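Local coordinates for protein 3'3'-cGAMP-specific phosphodiesterase 3 (Vibrio cholerae O1 biovar El Tor str. N16961, PDB 5Z7C) that belongs to the HD-domain family of proteins and is built largely of helices, with sequence regions of HD type in both halves of the chain, at residues D67-F70 with T71-K75; E145-Q148 with T149-T152; R153-D156 with V157-L161. The protein carries 2 engineered substitutions. All blocks are in the same frame, centred on the assembly; numbering follows the deposited sequence.

Contact 1 of 3, residues D67-F70 with T71-K75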
loop_
_atom_site.group_PDB
_atom_site.type_symbol
_atom_site.label_atom_id
_atom_site.label_comp_id
_atom_site.label_asym_id
_atom_site.label_seq_id
_atom_site.Cartn_x
_atom_site.Cartn_y
_atom_site.Cartn_z
ATOM N N ASP A 67 7.141 -18.620 1.989
ATOM C CA ASP A 67 6.342 -18.230 0.863
ATOM C C ASP A 67 4.942 -17.908 1.274
ATOM O O ASP A 67 4.305 -17.089 0.691
ATOM C CB ASP A 67 6.353 -19.311 -0.188
ATOM C CG ASP A 67 7.564 -19.271 -1.011
ATOM O OD1 ASP A 67 8.587 -18.856 -0.507
ATOM O OD2 ASP A 67 7.519 -19.637 -2.173
ATOM N N LEU A 68 4.442 -18.615 2.249
ATOM C CA LEU A 68 3.146 -18.336 2.791
ATOM C C LEU A 68 3.083 -17.001 3.461
ATOM O O LEU A 68 2.102 -16.323 3.398
ATOM C CB LEU A 68 2.748 -19.427 3.753
ATOM C CG LEU A 68 1.401 -19.225 4.405
ATOM C CD1 LEU A 68 0.347 -19.366 3.382
ATOM C CD2 LEU A 68 1.211 -20.200 5.466
ATOM N N PHE A 69 4.146 -16.628 4.128
ATOM C CA PHE A 69 4.162 -15.417 4.902
ATOM C C PHE A 69 3.948 -14.245 4.009
ATOM O O PHE A 69 3.229 -13.340 4.314
ATOM C CB PHE A 69 5.538 -15.322 5.526
ATOM C CG PHE A 69 5.762 -14.116 6.350
ATOM C CD1 PHE A 69 5.246 -14.022 7.576
ATOM C CD2 PHE A 69 6.536 -13.112 5.898
ATOM C CE1 PHE A 69 5.458 -12.944 8.308
ATOM C CE2 PHE A 69 6.738 -12.045 6.632
ATOM C CZ PHE A 69 6.199 -11.958 7.845
ATOM N N PHE A 70 4.663 -14.239 2.918
ATOM C CA PHE A 70 4.521 -13.229 1.920
ATOM C C PHE A 70 3.226 -13.254 1.135
ATOM O O PHE A 70 2.672 -12.226 0.849
ATOM C CB PHE A 70 5.792 -13.110 1.108
ATOM C CG PHE A 70 6.937 -12.605 1.917
ATOM C CD1 PHE A 70 6.932 -11.347 2.409
ATOM C CD2 PHE A 70 7.986 -13.403 2.227
ATOM C CE1 PHE A 70 7.946 -10.904 3.157
ATOM C CE2 PHE A 70 8.997 -12.940 2.978
ATOM C CZ PHE A 70 8.970 -11.700 3.442
ATOM N N THR A 71 2.713 -14.432 0.838
ATOM C CA THR A 71 1.494 -14.522 0.089
ATOM C C THR A 71 0.459 -13.825 0.915
ATOM O O THR A 71 -0.328 -13.080 0.401
ATOM C CB THR A 71 1.093 -15.979 -0.112
ATOM O OG1 THR A 71 1.943 -16.569 -1.068
ATOM C CG2 THR A 71 -0.264 -16.100 -0.642
ATOM N N LEU A 72 0.461 -14.070 2.205
ATOM C CA LEU A 72 -0.534 -13.481 3.060
ATOM C C LEU A 72 -0.453 -11.991 3.104
ATOM O O LEU A 72 -1.443 -11.326 3.120
ATOM C CB LEU A 72 -0.386 -14.002 4.470
ATOM C CG LEU A 72 -0.764 -15.448 4.695
ATOM C CD1 LEU A 72 -0.144 -15.930 5.933
ATOM C CD2 LEU A 72 -2.238 -15.586 4.794
ATOM N N LEU A 73 0.746 -11.472 3.211
ATOM C CA LEU A 73 0.991 -10.051 3.247
ATOM C C LEU A 73 0.655 -9.335 1.969
ATOM O O LEU A 73 0.176 -8.247 1.974
ATOM C CB LEU A 73 2.443 -9.809 3.618
ATOM C CG LEU A 73 2.970 -10.208 4.982
ATOM C CD1 LEU A 73 4.409 -10.017 5.070
ATOM C CD2 LEU A 73 2.315 -9.445 6.037
ATOM N N LEU A 74 0.909 -9.979 0.865
ATOM C CA LEU A 74 0.792 -9.385 -0.433
ATOM C C LEU A 74 -0.454 -9.756 -1.191
ATOM O O LEU A 74 -0.497 -9.583 -2.377
ATOM C CB LEU A 74 1.962 -9.806 -1.273
ATOM C CG LEU A 74 3.299 -9.190 -0.956
ATOM C CD1 LEU A 74 4.286 -9.795 -1.862
ATOM C CD2 LEU A 74 3.225 -7.743 -1.186
ATOM N N LYS A 75 -1.465 -10.258 -0.526
ATOM C CA LYS A 75 -2.616 -10.773 -1.231
ATOM C C LYS A 75 -3.357 -9.731 -2.049
ATOM O O LYS A 75 -3.843 -10.003 -3.122
ATOM C CB LYS A 75 -3.551 -11.486 -0.277
ATOM C CG LYS A 75 -4.186 -10.606 0.691
ATOM C CD LYS A 75 -4.616 -11.374 1.880
ATOM C CE LYS A 75 -5.952 -10.945 2.342
ATOM N NZ LYS A 75 -5.884 -9.694 3.093
#

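Contact 2 of 3, residues E145-Q148 with T149-T152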
loop_
_atom_site.group_PDB
_atom_site.type_symbol
_atom_site.label_atom_id
_atom_site.label_comp_id
_atom_site.label_asym_id
_atom_site.label_seq_id
_atom_site.Cartn_x
_atom_site.Cartn_y
_atom_site.Cartn_z
ATOM N N GLU A 145 -13.671 -10.277 -15.131
ATOM C CA GLU A 145 -12.635 -9.384 -15.585
ATOM C C GLU A 145 -11.943 -8.744 -14.426
ATOM O O GLU A 145 -10.759 -8.541 -14.442
ATOM C CB GLU A 145 -13.204 -8.316 -16.497
ATOM C CG GLU A 145 -13.498 -8.794 -17.877
ATOM C CD GLU A 145 -12.321 -9.433 -18.516
ATOM O OE1 GLU A 145 -11.256 -8.815 -18.510
ATOM O OE2 GLU A 145 -12.449 -10.547 -19.035
ATOM N N LEU A 146 -12.706 -8.377 -13.431
ATOM C CA LEU A 146 -12.157 -7.702 -12.310
ATOM C C LEU A 146 -11.159 -8.553 -11.586
ATOM O O LEU A 146 -10.090 -8.100 -11.250
ATOM C CB LEU A 146 -13.286 -7.461 -11.362
ATOM C CG LEU A 146 -13.140 -6.255 -10.502
ATOM C CD1 LEU A 146 -12.947 -5.102 -11.374
ATOM C CD2 LEU A 146 -14.385 -6.121 -9.754
ATOM N N ILE A 147 -11.528 -9.782 -11.295
ATOM C CA ILE A 147 -10.633 -10.655 -10.594
ATOM C C ILE A 147 -9.418 -10.931 -11.425
ATOM O O ILE A 147 -8.325 -10.909 -10.928
ATOM C CB ILE A 147 -11.311 -11.968 -10.255
ATOM C CG1 ILE A 147 -12.433 -11.739 -9.281
ATOM C CG2 ILE A 147 -10.375 -12.903 -9.601
ATOM C CD1 ILE A 147 -12.027 -10.986 -8.123
ATOM N N GLN A 148 -9.607 -11.211 -12.686
ATOM C CA GLN A 148 -8.520 -11.676 -13.483
ATOM C C GLN A 148 -7.479 -10.620 -13.507
ATOM O O GLN A 148 -6.298 -10.890 -13.491
ATOM C CB GLN A 148 -9.014 -11.884 -14.889
ATOM C CG GLN A 148 -7.941 -12.112 -15.892
ATOM C CD GLN A 148 -7.368 -13.478 -15.803
ATOM O OE1 GLN A 148 -7.847 -14.314 -15.064
ATOM N NE2 GLN A 148 -6.338 -13.725 -16.574
ATOM N N THR A 149 -7.932 -9.398 -13.606
ATOM C CA THR A 149 -7.022 -8.302 -13.642
ATOM C C THR A 149 -6.293 -8.185 -12.343
ATOM O O THR A 149 -5.111 -8.012 -12.326
ATOM C CB THR A 149 -7.778 -7.023 -13.969
ATOM O OG1 THR A 149 -8.172 -7.075 -15.329
ATOM C CG2 THR A 149 -6.929 -5.823 -13.810
ATOM N N ARG A 150 -7.020 -8.233 -11.250
ATOM C CA ARG A 150 -6.426 -8.059 -9.950
ATOM C C ARG A 150 -5.450 -9.151 -9.627
ATOM O O ARG A 150 -4.390 -8.914 -9.108
ATOM C CB ARG A 150 -7.542 -8.067 -8.925
ATOM C CG ARG A 150 -7.132 -8.245 -7.515
ATOM C CD ARG A 150 -8.238 -8.807 -6.748
ATOM N NE ARG A 150 -9.396 -7.950 -6.840
ATOM C CZ ARG A 150 -10.495 -8.108 -6.120
ATOM N NH1 ARG A 150 -10.579 -9.097 -5.250
ATOM N NH2 ARG A 150 -11.510 -7.277 -6.264
ATOM N N CYS A 151 -5.877 -10.366 -9.854
ATOM C CA CYS A 151 -5.087 -11.502 -9.518
ATOM C C CYS A 151 -3.837 -11.572 -10.345
ATOM O O CYS A 151 -2.815 -11.985 -9.887
ATOM C CB CYS A 151 -5.930 -12.761 -9.575
ATOM S SG CYS A 151 -6.016 -13.574 -11.202
ATOM N N THR A 152 -3.947 -11.232 -11.602
ATOM C CA THR A 152 -2.806 -11.184 -12.475
ATOM C C THR A 152 -1.846 -10.095 -12.077
ATOM O O THR A 152 -0.655 -10.241 -12.173
ATOM C CB THR A 152 -3.258 -10.960 -13.884
ATOM O OG1 THR A 152 -3.983 -9.737 -13.933
ATOM C CG2 THR A 152 -4.173 -12.031 -14.289
#

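Contact 3 of 3, residues R153-D156 with V157-L161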
loop_
_atom_site.group_PDB
_atom_site.type_symbol
_atom_site.label_atom_id
_atom_site.label_comp_id
_atom_site.label_asym_id
_atom_site.label_seq_id
_atom_site.Cartn_x
_atom_site.Cartn_y
_atom_site.Cartn_z
ATOM N N ARG A 153 -2.408 -8.972 -11.642
ATOM C CA ARG A 153 -1.621 -7.806 -11.271
ATOM C C ARG A 153 -0.855 -8.044 -9.977
ATOM O O ARG A 153 0.300 -7.637 -9.848
ATOM C CB ARG A 153 -2.519 -6.576 -11.128
ATOM C CG ARG A 153 -2.686 -5.779 -12.413
ATOM C CD ARG A 153 -2.961 -4.313 -12.120
ATOM N NE ARG A 153 -3.911 -3.734 -13.065
ATOM C CZ ARG A 153 -4.685 -2.687 -12.799
ATOM N NH1 ARG A 153 -4.623 -2.097 -11.613
ATOM N NH2 ARG A 153 -5.521 -2.227 -13.719
ATOM N N GLY A 154 -1.498 -8.703 -9.019
ATOM C CA GLY A 154 -0.864 -8.967 -7.754
ATOM C C GLY A 154 0.221 -9.980 -7.930
ATOM O O GLY A 154 1.258 -9.885 -7.341
ATOM N N ALA A 155 -0.040 -10.958 -8.762
ATOM C CA ALA A 155 0.915 -11.990 -9.023
ATOM C C ALA A 155 2.116 -11.338 -9.623
ATOM O O ALA A 155 3.228 -11.765 -9.432
ATOM C CB ALA A 155 0.355 -12.971 -9.952
ATOM N N ASP A 156 1.877 -10.315 -10.405
ATOM C CA ASP A 156 2.949 -9.582 -11.006
ATOM C C ASP A 156 3.788 -8.824 -10.026
ATOM O O ASP A 156 4.966 -8.699 -10.207
ATOM C CB ASP A 156 2.421 -8.667 -12.075
ATOM C CG ASP A 156 2.469 -9.289 -13.429
ATOM O OD1 ASP A 156 3.110 -10.340 -13.592
ATOM O OD2 ASP A 156 1.869 -8.717 -14.347
ATOM N N VAL A 157 3.164 -8.284 -9.007
ATOM C CA VAL A 157 3.906 -7.576 -8.020
ATOM C C VAL A 157 4.841 -8.554 -7.351
ATOM O O VAL A 157 5.983 -8.249 -7.110
ATOM C CB VAL A 157 2.971 -6.947 -7.018
ATOM C CG1 VAL A 157 3.702 -6.413 -5.856
ATOM C CG2 VAL A 157 2.269 -5.850 -7.642
ATOM N N ALA A 158 4.350 -9.734 -7.051
ATOM C CA ALA A 158 5.123 -10.668 -6.296
ATOM C C ALA A 158 6.345 -11.014 -7.064
ATOM O O ALA A 158 7.401 -11.126 -6.515
ATOM C CB ALA A 158 4.332 -11.876 -6.055
ATOM N N ARG A 159 6.198 -11.208 -8.348
ATOM C CA ARG A 159 7.327 -11.526 -9.176
ATOM C C ARG A 159 8.323 -10.393 -9.221
ATOM O O ARG A 159 9.506 -10.612 -9.214
ATOM C CB ARG A 159 6.871 -11.906 -10.566
ATOM C CG ARG A 159 6.062 -13.138 -10.590
ATOM C CD ARG A 159 5.998 -13.738 -11.955
ATOM N NE ARG A 159 5.090 -14.866 -11.974
ATOM C CZ ARG A 159 3.819 -14.782 -12.308
ATOM N NH1 ARG A 159 3.311 -13.630 -12.658
ATOM N NH2 ARG A 159 3.064 -15.847 -12.282
ATOM N N GLU A 160 7.835 -9.175 -9.288
ATOM C CA GLU A 160 8.705 -8.038 -9.367
ATOM C C GLU A 160 9.507 -7.962 -8.112
ATOM O O GLU A 160 10.649 -7.589 -8.124
ATOM C CB GLU A 160 7.920 -6.771 -9.565
ATOM C CG GLU A 160 8.573 -5.838 -10.518
ATOM C CD GLU A 160 7.798 -4.580 -10.713
ATOM O OE1 GLU A 160 6.566 -4.658 -10.765
ATOM O OE2 GLU A 160 8.415 -3.513 -10.817
ATOM N N LEU A 161 8.904 -8.367 -7.024
ATOM C CA LEU A 161 9.535 -8.278 -5.747
ATOM C C LEU A 161 10.395 -9.476 -5.487
ATOM O O LEU A 161 10.949 -9.614 -4.429
ATOM C CB LEU A 161 8.503 -8.155 -4.666
ATOM C CG LEU A 161 7.612 -6.949 -4.733
ATOM C CD1 LEU A 161 6.701 -7.007 -3.608
ATOM C CD2 LEU A 161 8.417 -5.758 -4.593
#

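Contact 1 of 3, residues D67-F70 with T71-K75
Leu73 reaches back along its helix to Phe69 and Phe70, and its CD1 methyl is the group that both rings meet. The nearest approach is to the outer part of the Phe69 ring, with Leu73 CD1 3.5 Å from Phe69 CE2; Phe70 CD1 lies 3.9 Å from the same methyl. Both approaches are oblique to the rings. The two phenyl groups themselves form a T-shaped (edge-to-face) pair, Phe69 giving the edge and Phe70 the face: Phe69 CD2 stands over the centre of the Phe70 ring, 3.6 Å above its plane. Differing first torsions send the neighbouring rings off their backbones in different directions, which lets them meet: Phe69 holds CG anti to its backbone N (chi1 179°), whereas Phe70 turns CG back beside its own N (-66°). On another flank of the helix, Leu68 CG and Leu72 CD1 meet at 3.9 Å.

Asp67 O accepts two bonds from Thr71, 3.1 Å from Thr71 N and 3.0 Å from Thr71 OG1, which arrive from opposite faces of the carbonyl plane. The hydroxyl is thereby satisfied within its own helix. Leu74 N closes the last turn on Phe70 O at 2.9 Å. Phe195 of helix 194-211 packs against Leu68 and Thr71, and Cys48 of helix 43-56 against Phe69 and Leu73. These i to i+3 and i to i+4 contacts form the buried C-terminal turn of helix 62-73, in a largely helical protein of the HD-domain family.

Contact 2 of 3, residues E145-Q148 with T149-T152
Two bends bring Ile147 against Arg150. The isoleucine sends CG1 beside its own backbone N, and a second turn at chi2 (-52°) carries CD1 to the Arg150 guanidinium, whose face it meets; the arginine leaves with CG anti to its N, then folds at chi3 (-58°), which lays its flat end across that methyl. Ile147 CD1 consequently sits 3.7 Å above the guanidinium plane, offset toward the rim, with Arg150 NH1 as its nearest atom.

Thr149 is held differently. With OG1 beside its backbone N (chi1 -71°), the hydroxyl comes back to Glu145 O at 3.1 Å, while Thr149 N donates to the same carbonyl from the opposite side of its plane. Cys151 N donates to Ile147 O at 2.7 Å. Phe114 of helix 108-118 touches Leu146 and Thr149, and Pro184 lies against Ile147, so this part of helix 141-160 touches both helix 108-118 and a loop. Chemically, the Thr149 hydroxyl finds its acceptor in a carbonyl of its own helix that already takes a backbone N-H, and an apolar methyl covers one face of a charged group whose NH1 makes a long, weak ion pair with Asp175.

Contact 3 of 3, residues R153-D156 with V157-L161
Asp156 and Arg159 form an i to i+3 salt bridge on the last turns of helix 141-160, a local contact within the helical HD-type region of the chain. These two exposed residues pair on one flank of the helix end, while Val157, Ala158 and Leu161 are buried. In the pair, Asp156 OD1 stands 3.4 Å from Arg159 NH1, at the edge of the guanidinium and near its plane. The carboxylate does not lie flat against that edge, because the two planes are 73° apart; one oxygen thus approaches one nitrogen, without the paired, side-by-side geometry of a bidentate bridge. Arg159 reaches back by turning CG beside its own N (chi1 -64°), running extended from CG to NE, and then rotating its flat end at chi4 (94°). The span is rather long, and the arginine's stronger polar partner is Glu165, which forms a salt bridge with NH2. The same guanidinium is therefore shared by two acids, which would be expected to restrain its rotation.

Val157 packs CG2 over the preceding turn, 3.5 Å from Arg153 O, and meets Ile286 of helix 273-290. Ala158, on another flank, lies against Ala168 and Ile171. The backbone runs on regularly: the buried Gly154 gives its O to Ala158 N at 3.1 Å, and Glu160 N donates to Asp156 O at 3.0 Å. Helical geometry closes with Leu161, whose N bonds Val157 O at 2.9 Å.

The three contacts illustrate how one local rule, bonding and packing between residues three or four apart, takes on different chemistry with burial. Contact 1 is a buried end of helix 62-73, dominated by aromatic and aliphatic groups. Contacts 2 and 3 follow one another on helix 141-160, with centres 13 Å apart: contact 2 lies at the surface, where a charged group is covered by a methyl, and contact 3 is half buried, with its ion pair between exposed residues. Contacts 1 and 3 also meet directly, Leu74 CD1 lying 4.1 Å from Leu161 CD1, which joins the ends of their two helices; contact 2 stays clear of contact 1.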